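Local coordinates for internalin (Listeria monocytogenes serotype 4b, PDB 4FMZ), which is a leucine-rich repeat internalin, a bacterial surface-protein family, and probably takes part in adhesion to and invasion of host cells, at residues A[287-293]-A[310-316]; A[222-227]-A[243-249]; A[250-256]-A[271-277]. One frame throughout, in Å; residues are numbered along the deposited sequence. Where two conformers were deposited one is given.

Contact 1. Residues A[287-293]-A[310-316]; sequences SQLNSLF and LTNLTTL. With EDO (1,2-ethanediol), chain F.
Leu292 and Leu316 lie side by side and point the same way, with Leu292 CD2 and Leu316 CD1 meeting at 3.9 Å. The strands place both on the buried face, and CG anti to the backbone N in each (chi1 177° and 175°) keeps the two chains running in step. Leu310 comes in at about a right angle, its CD1 lying 3.9 Å from Leu292 CD2, while Leu313 pushes CD2 against the root of the same side chain, 3.7 Å from Leu292 CB. Leu310, Leu313 and Leu316 thus all pack against Leu292. Thr315 and Phe293 occupy the other face, where the methyl CG2 of Thr315 approaches Phe293 CZ obliquely at 3.6 Å. Beside them Ser291 OG, Thr314 OG1 and Thr315 OG1 all hydrogen-bond to one water, a polar cluster that joins the strands at this surface. Asn290 is bonded to the type I turn formed by Leu310 to Leu313. Asn290 ND2 reaches Asn312 O at 3.0 Å, a bond that lies in the plane of the asparagine amide but rises about 40° above that of the carbonyl. Asn290 O takes two backbone donors, Thr314 N at 2.7 Å and Thr315 N, before the parallel pairing continues from Leu292 N to Thr315 O. Asn290 OD1 is bonded to Lys268 NZ, and more weakly to a 1,2-ethanediol molecule. The turn leads into strand 315-317. This is the leucine-rich repeat arrangement near the C-terminal end of the solenoid: strand 269-271 continues the pairing beyond 291-293, the Phe293 and Phe317 rings meet edge-to-face, and Ile307 of helix 304-308 packs against Leu313 and Leu316 from the convex side.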
loop_
_atom_site.group_PDB
_atom_site.type_symbol
_atom_site.label_atom_id
_atom_site.label_comp_id
_atom_site.label_asym_id
_atom_site.label_seq_id
_atom_site.Cartn_x
_atom_site.Cartn_y
_atom_site.Cartn_z
ATOM N N SER A 287 16.923 11.728 -21.116
ATOM C CA SER A 287 16.189 12.805 -21.800
ATOM C C SER A 287 14.643 12.706 -21.668
ATOM O O SER A 287 13.962 13.714 -21.866
ATOM C CB SER A 287 16.581 12.862 -23.278
ATOM O OG SER A 287 16.516 11.596 -23.922
ATOM N N GLN A 288 14.105 11.537 -21.287
ATOM C CA GLN A 288 12.664 11.320 -21.138
ATOM C C GLN A 288 12.113 11.830 -19.764
ATOM O O GLN A 288 10.892 11.876 -19.585
ATOM C CB GLN A 288 12.342 9.815 -21.343
ATOM C CG GLN A 288 10.912 9.501 -21.810
ATOM C CD GLN A 288 10.616 9.736 -23.284
ATOM O OE1 GLN A 288 11.177 10.620 -23.952
ATOM N NE2 GLN A 288 9.664 8.976 -23.812
ATOM N N LEU A 289 12.994 12.226 -18.821
ATOM C CA LEU A 289 12.612 12.728 -17.490
ATOM C C LEU A 289 11.634 13.928 -17.540
ATOM O O LEU A 289 11.836 14.840 -18.338
ATOM C CB LEU A 289 13.864 13.161 -16.699
ATOM C CG LEU A 289 14.642 12.072 -15.956
ATOM C CD1 LEU A 289 16.030 12.597 -15.526
ATOM C CD2 LEU A 289 13.846 11.534 -14.754
ATOM N N ASN A 290 10.584 13.913 -16.688
ATOM C CA ASN A 290 9.613 15.012 -16.569
ATOM C C ASN A 290 9.757 15.713 -15.223
ATOM O O ASN A 290 9.437 16.892 -15.109
ATOM C CB ASN A 290 8.152 14.510 -16.729
ATOM C CG ASN A 290 7.809 13.942 -18.089
ATOM O OD1 ASN A 290 7.100 12.941 -18.197
ATOM N ND2 ASN A 290 8.266 14.581 -19.164
ATOM N N SER A 291 10.173 14.966 -14.187
ATOM C CA SER A 291 10.299 15.487 -12.829
ATOM C C SER A 291 11.610 15.044 -12.242
ATOM O O SER A 291 11.926 13.844 -12.231
ATOM C CB SER A 291 9.135 15.022 -11.958
ATOM O OG SER A 291 7.899 15.261 -12.610
ATOM N N LEU A 292 12.381 16.023 -11.767
ATOM C CA LEU A 292 13.708 15.782 -11.219
ATOM C C LEU A 292 13.888 16.555 -9.940
ATOM O O LEU A 292 13.777 17.783 -9.936
ATOM C CB LEU A 292 14.775 16.170 -12.266
ATOM C CG LEU A 292 16.261 16.069 -11.901
ATOM C CD1 LEU A 292 16.663 14.636 -11.533
ATOM C CD2 LEU A 292 17.098 16.521 -13.056
ATOM N N PHE A 293 14.156 15.838 -8.841
ATOM C CA PHE A 293 14.352 16.462 -7.528
ATOM C C PHE A 293 15.803 16.250 -7.090
ATOM O O PHE A 293 16.211 15.129 -6.764
ATOM C CB PHE A 293 13.353 15.909 -6.502
ATOM C CG PHE A 293 11.906 16.133 -6.897
ATOM C CD1 PHE A 293 11.226 15.202 -7.672
ATOM C CD2 PHE A 293 11.243 17.296 -6.535
ATOM C CE1 PHE A 293 9.904 15.425 -8.066
ATOM C CE2 PHE A 293 9.917 17.522 -6.934
ATOM C CZ PHE A 293 9.254 16.582 -7.684
ATOM N N LEU A 310 17.796 18.489 -20.472
ATOM C CA LEU A 310 16.603 17.699 -20.153
ATOM C C LEU A 310 15.341 18.537 -20.415
ATOM O O LEU A 310 14.629 18.927 -19.486
ATOM C CB LEU A 310 16.666 17.201 -18.687
ATOM C CG LEU A 310 17.915 16.407 -18.295
ATOM C CD1 LEU A 310 18.068 16.322 -16.787
ATOM C CD2 LEU A 310 17.900 15.043 -18.924
ATOM N N THR A 311 15.053 18.771 -21.704
ATOM C CA THR A 311 13.987 19.655 -22.188
ATOM C C THR A 311 12.552 19.151 -21.942
ATOM O O THR A 311 11.620 19.949 -22.101
ATOM C CB THR A 311 14.214 20.014 -23.659
ATOM O OG1 THR A 311 14.415 18.824 -24.412
ATOM C CG2 THR A 311 15.406 20.963 -23.847
ATOM N N ASN A 312 12.352 17.893 -21.500
ATOM C CA ASN A 312 10.992 17.423 -21.192
ATOM C C ASN A 312 10.650 17.612 -19.706
ATOM O O ASN A 312 9.560 17.231 -19.282
ATOM C CB ASN A 312 10.759 15.968 -21.610
ATOM C CG ASN A 312 11.060 15.656 -23.051
ATOM O OD1 ASN A 312 11.669 14.641 -23.330
ATOM N ND2 ASN A 312 10.640 16.490 -24.004
ATOM N N LEU A 313 11.548 18.248 -18.928
ATOM C CA LEU A 313 11.307 18.524 -17.511
ATOM C C LEU A 313 10.194 19.535 -17.329
ATOM O O LEU A 313 10.200 20.582 -17.984
ATOM C CB LEU A 313 12.581 19.059 -16.805
ATOM C CG LEU A 313 13.707 18.069 -16.475
ATOM C CD1 LEU A 313 14.862 18.795 -15.806
ATOM C CD2 LEU A 313 13.233 16.939 -15.580
ATOM N N THR A 314 9.230 19.216 -16.457
ATOM C CA THR A 314 8.153 20.148 -16.118
ATOM C C THR A 314 8.307 20.535 -14.637
ATOM O O THR A 314 7.825 21.594 -14.229
ATOM C CB THR A 314 6.759 19.603 -16.458
ATOM O OG1 THR A 314 6.575 18.370 -15.783
ATOM C CG2 THR A 314 6.536 19.432 -17.958
ATOM N N THR A 315 9.019 19.694 -13.852
ATOM C CA THR A 315 9.314 19.946 -12.444
ATOM C C THR A 315 10.816 19.780 -12.205
ATOM O O THR A 315 11.402 18.762 -12.583
ATOM C CB THR A 315 8.463 19.050 -11.540
ATOM O OG1 THR A 315 7.094 19.372 -11.764
ATOM C CG2 THR A 315 8.765 19.245 -10.075
ATOM N N LEU A 316 11.433 20.790 -11.574
ATOM C CA LEU A 316 12.855 20.742 -11.257
ATOM C C LEU A 316 13.134 21.383 -9.907
ATOM O O LEU A 316 12.904 22.584 -9.726
ATOM C CB LEU A 316 13.692 21.406 -12.364
ATOM C CG LEU A 316 15.198 21.532 -12.114
ATOM C CD1 LEU A 316 15.898 20.150 -12.073
ATOM C CD2 LEU A 316 15.817 22.425 -13.131
HETATM C C1 EDO F . 6.216 12.592 -13.282
HETATM O O1 EDO F . 5.020 13.351 -13.116
HETATM C C2 EDO F . 5.981 11.384 -14.221
HETATM O O2 EDO F . 5.699 11.820 -15.545
HETATM O O HOH W 1 13.835 15.689 -20.203
HETATM O O HOH W 2 6.500 17.349 -13.421
#

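Contact 2. Residues A[222-227]-A[243-249]; sequences RLNSLK and SQLTWLE
The carbonyl of Asn224 receives two backbone N-H groups in its plane, Thr246 N at 2.8 Å and, more loosely, Trp247 N at 3.3 Å. From there the chains run as parallel strands: Leu226 N donates to Trp247 O at 2.9 Å, and Leu226 O in turn accepts from Glu249 N. One residue before this ladder, Leu223 O is too poorly aligned to bond Leu245 N, and water 3 serves it instead, donating to that oxygen at 2.8 Å while accepting from Gln244 N. Thr246 OG1 folds back on Gln244 O, and Gln244 NE2 is used within its own segment by Ser243 OG. The Gln244 amide plane is within 16° of the Arg222 guanidinium, and the methylene Gln244 CG lies over its centre.

On the solvent side Lys227 is extended as far as CE and then bends (chi4 74°), bringing NZ over the five-membered ring of Trp247, 4.4 Å from its centroid, a cation-pi contact. In one of the two conformers of Glu249, Trp247 NE1 donates to OE2 at 2.7 Å; the bond lies in the indole plane but meets the carboxylate from above. In this conformer the charged atoms of Lys227 and Glu249 are not in contact. On the opposite face of the strands Leu226 CD2 touches Leu248 CD1 at 3.8 Å, a pair in the solenoid's hydrophobic interior. Strand 225-227 is paired on its far edge with strand 203-205, where Phe204 meets Leu226; strand 247-249 is followed by strand 269-271, whose Met269 and Leu270 receive Trp247 and Leu248.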
loop_
_atom_site.group_PDB
_atom_site.type_symbol
_atom_site.label_atom_id
_atom_site.label_comp_id
_atom_site.label_asym_id
_atom_site.label_seq_id
_atom_site.Cartn_x
_atom_site.Cartn_y
_atom_site.Cartn_z
ATOM N N ARG A 222 11.322 -6.641 -13.374
ATOM C CA ARG A 222 10.257 -5.926 -14.074
ATOM C C ARG A 222 9.775 -4.702 -13.291
ATOM O O ARG A 222 8.758 -4.119 -13.679
ATOM C CB ARG A 222 9.077 -6.857 -14.403
ATOM C CG ARG A 222 9.402 -7.991 -15.391
ATOM C CD ARG A 222 10.073 -7.536 -16.680
ATOM N NE ARG A 222 9.148 -6.860 -17.594
ATOM C CZ ARG A 222 9.508 -6.317 -18.756
ATOM N NH1 ARG A 222 10.777 -6.339 -19.144
ATOM N NH2 ARG A 222 8.603 -5.727 -19.527
ATOM N N LEU A 223 10.501 -4.297 -12.210
ATOM C CA LEU A 223 10.128 -3.145 -11.376
ATOM C C LEU A 223 9.904 -1.893 -12.208
ATOM O O LEU A 223 10.756 -1.518 -13.019
ATOM C CB LEU A 223 11.175 -2.869 -10.283
ATOM C CG LEU A 223 10.659 -2.177 -9.002
ATOM C CD1 LEU A 223 9.625 -3.060 -8.251
ATOM C CD2 LEU A 223 11.807 -1.868 -8.083
ATOM N N ASN A 224 8.728 -1.272 -12.018
ATOM C CA ASN A 224 8.296 -0.075 -12.723
ATOM C C ASN A 224 8.415 1.147 -11.817
ATOM O O ASN A 224 8.866 2.199 -12.278
ATOM C CB ASN A 224 6.847 -0.248 -13.221
ATOM C CG ASN A 224 6.285 0.976 -13.882
ATOM O OD1 ASN A 224 5.977 1.966 -13.222
ATOM N ND2 ASN A 224 6.134 0.939 -15.194
ATOM N N SER A 225 7.992 1.023 -10.548
ATOM C CA SER A 225 8.045 2.126 -9.592
ATOM C C SER A 225 8.656 1.684 -8.269
ATOM O O SER A 225 8.310 0.625 -7.743
ATOM C CB SER A 225 6.652 2.710 -9.358
ATOM O OG SER A 225 6.081 3.177 -10.569
ATOM N N LEU A 226 9.570 2.492 -7.744
ATOM C CA LEU A 226 10.255 2.250 -6.484
ATOM C C LEU A 226 10.261 3.537 -5.678
ATOM O O LEU A 226 10.741 4.556 -6.161
ATOM C CB LEU A 226 11.701 1.716 -6.710
ATOM C CG LEU A 226 12.585 1.517 -5.455
ATOM C CD1 LEU A 226 12.077 0.378 -4.582
ATOM C CD2 LEU A 226 14.007 1.201 -5.847
ATOM N N LYS A 227 9.687 3.486 -4.473
ATOM C CA LYS A 227 9.614 4.595 -3.520
ATOM C C LYS A 227 10.245 4.095 -2.231
ATOM O O LYS A 227 9.695 3.218 -1.574
ATOM C CB LYS A 227 8.156 5.070 -3.307
ATOM C CG LYS A 227 7.425 5.507 -4.582
ATOM C CD LYS A 227 6.016 6.014 -4.260
ATOM C CE LYS A 227 5.274 6.461 -5.494
ATOM N NZ LYS A 227 4.811 5.323 -6.339
ATOM N N SER A 243 15.517 -2.129 -16.353
ATOM C CA SER A 243 15.153 -1.497 -17.630
ATOM C C SER A 243 13.768 -0.840 -17.637
ATOM O O SER A 243 13.549 0.136 -18.358
ATOM C CB SER A 243 15.222 -2.522 -18.763
ATOM O OG SER A 243 14.166 -3.471 -18.708
ATOM N N GLN A 244 12.839 -1.376 -16.858
ATOM C CA GLN A 244 11.462 -0.880 -16.849
ATOM C C GLN A 244 11.202 0.186 -15.785
ATOM O O GLN A 244 10.073 0.654 -15.694
ATOM C CB GLN A 244 10.466 -2.054 -16.663
ATOM C CG GLN A 244 10.538 -3.148 -17.725
ATOM C CD GLN A 244 10.521 -2.621 -19.140
ATOM O OE1 GLN A 244 9.563 -1.987 -19.585
ATOM N NE2 GLN A 244 11.606 -2.847 -19.864
ATOM N N LEU A 245 12.222 0.608 -15.010
ATOM C CA LEU A 245 12.002 1.605 -13.955
ATOM C C LEU A 245 11.600 2.973 -14.566
ATOM O O LEU A 245 12.299 3.490 -15.434
ATOM C CB LEU A 245 13.270 1.702 -13.076
ATOM C CG LEU A 245 13.083 2.158 -11.635
ATOM C CD1 LEU A 245 12.235 1.171 -10.831
ATOM C CD2 LEU A 245 14.429 2.315 -10.963
ATOM N N THR A 246 10.426 3.502 -14.165
ATOM C CA THR A 246 9.840 4.749 -14.687
ATOM C C THR A 246 9.738 5.811 -13.590
ATOM O O THR A 246 9.719 7.000 -13.889
ATOM C CB THR A 246 8.429 4.412 -15.271
ATOM O OG1 THR A 246 8.548 3.296 -16.155
ATOM C CG2 THR A 246 7.727 5.558 -15.981
ATOM N N TRP A 247 9.555 5.381 -12.340
ATOM C CA TRP A 247 9.337 6.271 -11.195
ATOM C C TRP A 247 10.271 5.843 -10.080
ATOM O O TRP A 247 10.184 4.706 -9.592
ATOM C CB TRP A 247 7.850 6.192 -10.757
ATOM C CG TRP A 247 7.417 7.221 -9.761
ATOM C CD1 TRP A 247 7.732 7.263 -8.433
ATOM C CD2 TRP A 247 6.507 8.308 -9.994
ATOM N NE1 TRP A 247 7.133 8.354 -7.840
ATOM C CE2 TRP A 247 6.366 9.006 -8.775
ATOM C CE3 TRP A 247 5.823 8.782 -11.129
ATOM C CZ2 TRP A 247 5.524 10.121 -8.642
ATOM C CZ3 TRP A 247 5.000 9.900 -10.999
ATOM C CH2 TRP A 247 4.882 10.574 -9.775
ATOM N N LEU A 248 11.200 6.712 -9.711
ATOM C CA LEU A 248 12.166 6.361 -8.679
ATOM C C LEU A 248 12.274 7.475 -7.637
ATOM O O LEU A 248 12.704 8.572 -7.964
ATOM C CB LEU A 248 13.556 6.039 -9.312
ATOM C CG LEU A 248 14.750 5.791 -8.357
ATOM C CD1 LEU A 248 14.467 4.629 -7.397
ATOM C CD2 LEU A 248 16.021 5.475 -9.145
ATOM N N GLU A 249 11.888 7.164 -6.387
ATOM C CA GLU A 249 11.959 8.082 -5.242
ATOM C C GLU A 249 12.887 7.486 -4.220
ATOM O O GLU A 249 12.591 6.415 -3.682
ATOM C CB GLU A 249 10.575 8.336 -4.610
ATOM C CG GLU A 249 9.576 9.067 -5.484
ATOM C CD GLU A 249 8.189 9.233 -4.886
ATOM O OE1 GLU A 249 7.955 8.793 -3.735
ATOM O OE2 GLU A 249 7.328 9.812 -5.585
HETATM O O HOH W 3 12.792 -2.851 -14.377
#

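Contact 3. Residues A[250-256]-A[271-277]; sequences IGTNQIS and NVGSNQI. With EDO (1,2-ethanediol), chain H.
Thr252 and Ser274 meet at matching bends, each with positive phi (56° and 62°), and the residues around them repeat one another's backbone angles closely. The two loops therefore stack as near copies of each other. Ile250 N bonds to Asn271 O at 2.8 Å, Thr252 N to Gly273 O at 2.9 Å and, past the bend, Gln276 N to Ile255 O at 2.7 Å. Gly251 brings its CA to 3.0 Å from Gly273 O, a close fit of backbone on backbone.

Between these bonds the Asn275 amide bridges the two loops. Its CG sits beside the backbone N, anti to the carbonyl carbon (chi1 -81°), which turns the amide inward under the curve of the loops. Asn275 ND2 donates to Val272 O in its own loop and to Ile250 O of the preceding one at 3.2 Å, both acceptors lying close to the amide plane; Asn275 OD1 accepts from Ile255 N at 3.1 Å and weakly from Asn253 N. Asn253 ND2 reaches the same Ile250 O from the opposite face of its plane, so two amides grip that buried oxygen. This is the asparagine ladder of leucine-rich repeats, where one asparagine per turn satisfies backbone groups inside the solenoid: Asn297 continues it, donating to Val272 O and accepting from Ile277 N, and Asn253 likewise holds Ile228 O and Ile233 N.

Asn271 OD1 accepts from Gly273 N in an Asx turn and also from a 1,2-ethanediol, whose other hydroxyl is hydrogen-bonded to Ser274 OG. On the apolar side Ile250 CG2 presses on Val272 CG1 at 3.6 Å, and further along Ile255 and Ile277 run side by side, with Ile255 CG2 4.2 Å from Ile277 CG1.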
loop_
_atom_site.group_PDB
_atom_site.type_symbol
_atom_site.label_atom_id
_atom_site.label_comp_id
_atom_site.label_asym_id
_atom_site.label_seq_id
_atom_site.Cartn_x
_atom_site.Cartn_y
_atom_site.Cartn_z
ATOM N N ILE A 250 14.020 8.124 -3.994
ATOM C CA ILE A 250 15.013 7.614 -3.062
ATOM C C ILE A 250 15.694 8.815 -2.366
ATOM O O ILE A 250 16.885 8.792 -2.052
ATOM C CB ILE A 250 15.972 6.634 -3.817
ATOM C CG1 ILE A 250 16.786 5.730 -2.871
ATOM C CG2 ILE A 250 16.776 7.279 -4.957
ATOM C CD1 ILE A 250 17.232 4.388 -3.441
ATOM N N GLY A 251 14.885 9.831 -2.077
ATOM C CA GLY A 251 15.336 11.016 -1.365
ATOM C C GLY A 251 15.585 10.697 0.098
ATOM O O GLY A 251 15.160 9.641 0.586
ATOM N N THR A 252 16.310 11.575 0.803
ATOM C CA THR A 252 16.612 11.430 2.239
ATOM C C THR A 252 17.326 10.057 2.532
ATOM O O THR A 252 16.910 9.255 3.384
ATOM C CB THR A 252 15.343 11.666 3.090
ATOM O OG1 THR A 252 14.607 12.757 2.524
ATOM C CG2 THR A 252 15.664 11.990 4.539
ATOM N N ASN A 253 18.401 9.806 1.795
ATOM C CA ASN A 253 19.228 8.617 1.983
ATOM C C ASN A 253 20.691 9.072 2.145
ATOM O O ASN A 253 20.913 10.231 2.499
ATOM C CB ASN A 253 19.026 7.626 0.826
ATOM C CG ASN A 253 17.849 6.728 1.056
ATOM O OD1 ASN A 253 17.891 5.851 1.905
ATOM N ND2 ASN A 253 16.767 6.936 0.323
ATOM N N GLN A 254 21.671 8.179 1.908
ATOM C CA GLN A 254 23.094 8.511 2.036
ATOM C C GLN A 254 23.815 8.246 0.705
ATOM O O GLN A 254 24.935 7.760 0.689
ATOM C CB GLN A 254 23.719 7.710 3.198
ATOM C CG GLN A 254 23.265 8.167 4.587
ATOM C CD GLN A 254 23.574 7.164 5.675
ATOM O OE1 GLN A 254 24.702 6.679 5.819
ATOM N NE2 GLN A 254 22.582 6.866 6.499
ATOM N N ILE A 255 23.163 8.572 -0.413
ATOM C CA ILE A 255 23.693 8.355 -1.762
ATOM C C ILE A 255 24.642 9.487 -2.159
ATOM O O ILE A 255 24.286 10.658 -2.012
ATOM C CB ILE A 255 22.498 8.242 -2.756
ATOM C CG1 ILE A 255 21.589 7.037 -2.407
ATOM C CG2 ILE A 255 22.945 8.215 -4.235
ATOM C CD1 ILE A 255 20.144 7.249 -2.828
ATOM N N SER A 256 25.819 9.143 -2.702
ATOM C CA SER A 256 26.761 10.153 -3.195
ATOM C C SER A 256 27.071 9.923 -4.669
ATOM O O SER A 256 27.690 10.773 -5.306
ATOM C CB SER A 256 28.052 10.172 -2.374
ATOM O OG SER A 256 28.687 8.910 -2.338
ATOM N N ASN A 271 13.575 11.240 -7.959
ATOM C CA ASN A 271 13.694 12.031 -6.741
ATOM C C ASN A 271 14.880 11.527 -5.927
ATOM O O ASN A 271 14.805 10.472 -5.299
ATOM C CB ASN A 271 12.387 12.022 -5.912
ATOM C CG ASN A 271 12.441 12.882 -4.663
ATOM O OD1 ASN A 271 13.503 13.369 -4.224
ATOM N ND2 ASN A 271 11.290 13.073 -4.044
ATOM N N VAL A 272 15.967 12.319 -5.916
ATOM C CA VAL A 272 17.178 12.024 -5.162
ATOM C C VAL A 272 17.528 13.238 -4.260
ATOM O O VAL A 272 18.686 13.445 -3.927
ATOM C CB VAL A 272 18.376 11.590 -6.067
ATOM C CG1 VAL A 272 18.194 10.168 -6.594
ATOM C CG2 VAL A 272 18.595 12.565 -7.217
ATOM N N GLY A 273 16.507 13.996 -3.853
ATOM C CA GLY A 273 16.663 15.138 -2.959
ATOM C C GLY A 273 17.165 14.686 -1.600
ATOM O O GLY A 273 16.882 13.558 -1.189
ATOM N N SER A 274 17.953 15.536 -0.903
ATOM C CA SER A 274 18.489 15.228 0.435
ATOM C C SER A 274 19.415 13.980 0.425
ATOM O O SER A 274 19.208 12.982 1.134
ATOM C CB SER A 274 17.353 15.080 1.458
ATOM O OG SER A 274 16.636 16.300 1.552
ATOM N N ASN A 275 20.447 14.070 -0.403
ATOM C CA ASN A 275 21.494 13.069 -0.507
ATOM C C ASN A 275 22.847 13.810 -0.502
ATOM O O ASN A 275 22.918 14.939 0.003
ATOM C CB ASN A 275 21.280 12.170 -1.730
ATOM C CG ASN A 275 20.265 11.079 -1.472
ATOM O OD1 ASN A 275 20.513 10.170 -0.692
ATOM N ND2 ASN A 275 19.075 11.182 -2.066
ATOM N N GLN A 276 23.915 13.172 -1.009
ATOM C CA GLN A 276 25.251 13.761 -1.014
ATOM C C GLN A 276 25.839 13.731 -2.441
ATOM O O GLN A 276 27.044 13.562 -2.615
ATOM C CB GLN A 276 26.141 13.000 0.000
ATOM C CG GLN A 276 25.700 13.182 1.456
ATOM C CD GLN A 276 26.349 12.206 2.411
ATOM O OE1 GLN A 276 27.578 12.182 2.573
ATOM N NE2 GLN A 276 25.529 11.401 3.105
ATOM N N ILE A 277 24.988 13.933 -3.455
ATOM C CA ILE A 277 25.379 13.861 -4.866
ATOM C C ILE A 277 26.126 15.129 -5.327
ATOM O O ILE A 277 25.641 16.239 -5.136
ATOM C CB ILE A 277 24.132 13.573 -5.744
ATOM C CG1 ILE A 277 23.505 12.207 -5.360
ATOM C CG2 ILE A 277 24.471 13.624 -7.247
ATOM C CD1 ILE A 277 21.988 12.149 -5.423
HETATM C C1 EDO H . 13.710 15.165 0.260
HETATM O O1 EDO H . 14.442 16.311 -0.155
HETATM C C2 EDO H . 13.415 14.273 -0.966
HETATM O O2 EDO H . 12.971 15.108 -2.018
#

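Along the chain contact 2 comes first, then contact 3, then contact 1, with each pair of centres about 16 to 17 Å apart. Contacts 1 and 2 both join parallel strands lining the concave side, with about 6 Å between their nearest atoms; strand 269-271 lies between them. Contact 3 lies off the line between them, on the loops leaving strands 247-249 and 269-271. It touches both neighbours through probable hydrogen bonds, Leu248 O to Asn271 N (2.8 Å) and Phe293 O to Val272 N (2.9 Å). Strand pairing and loop stacking thus carry on from one turn to the next, and the paired strands give the concave face, which in internalins is probably where partners bind.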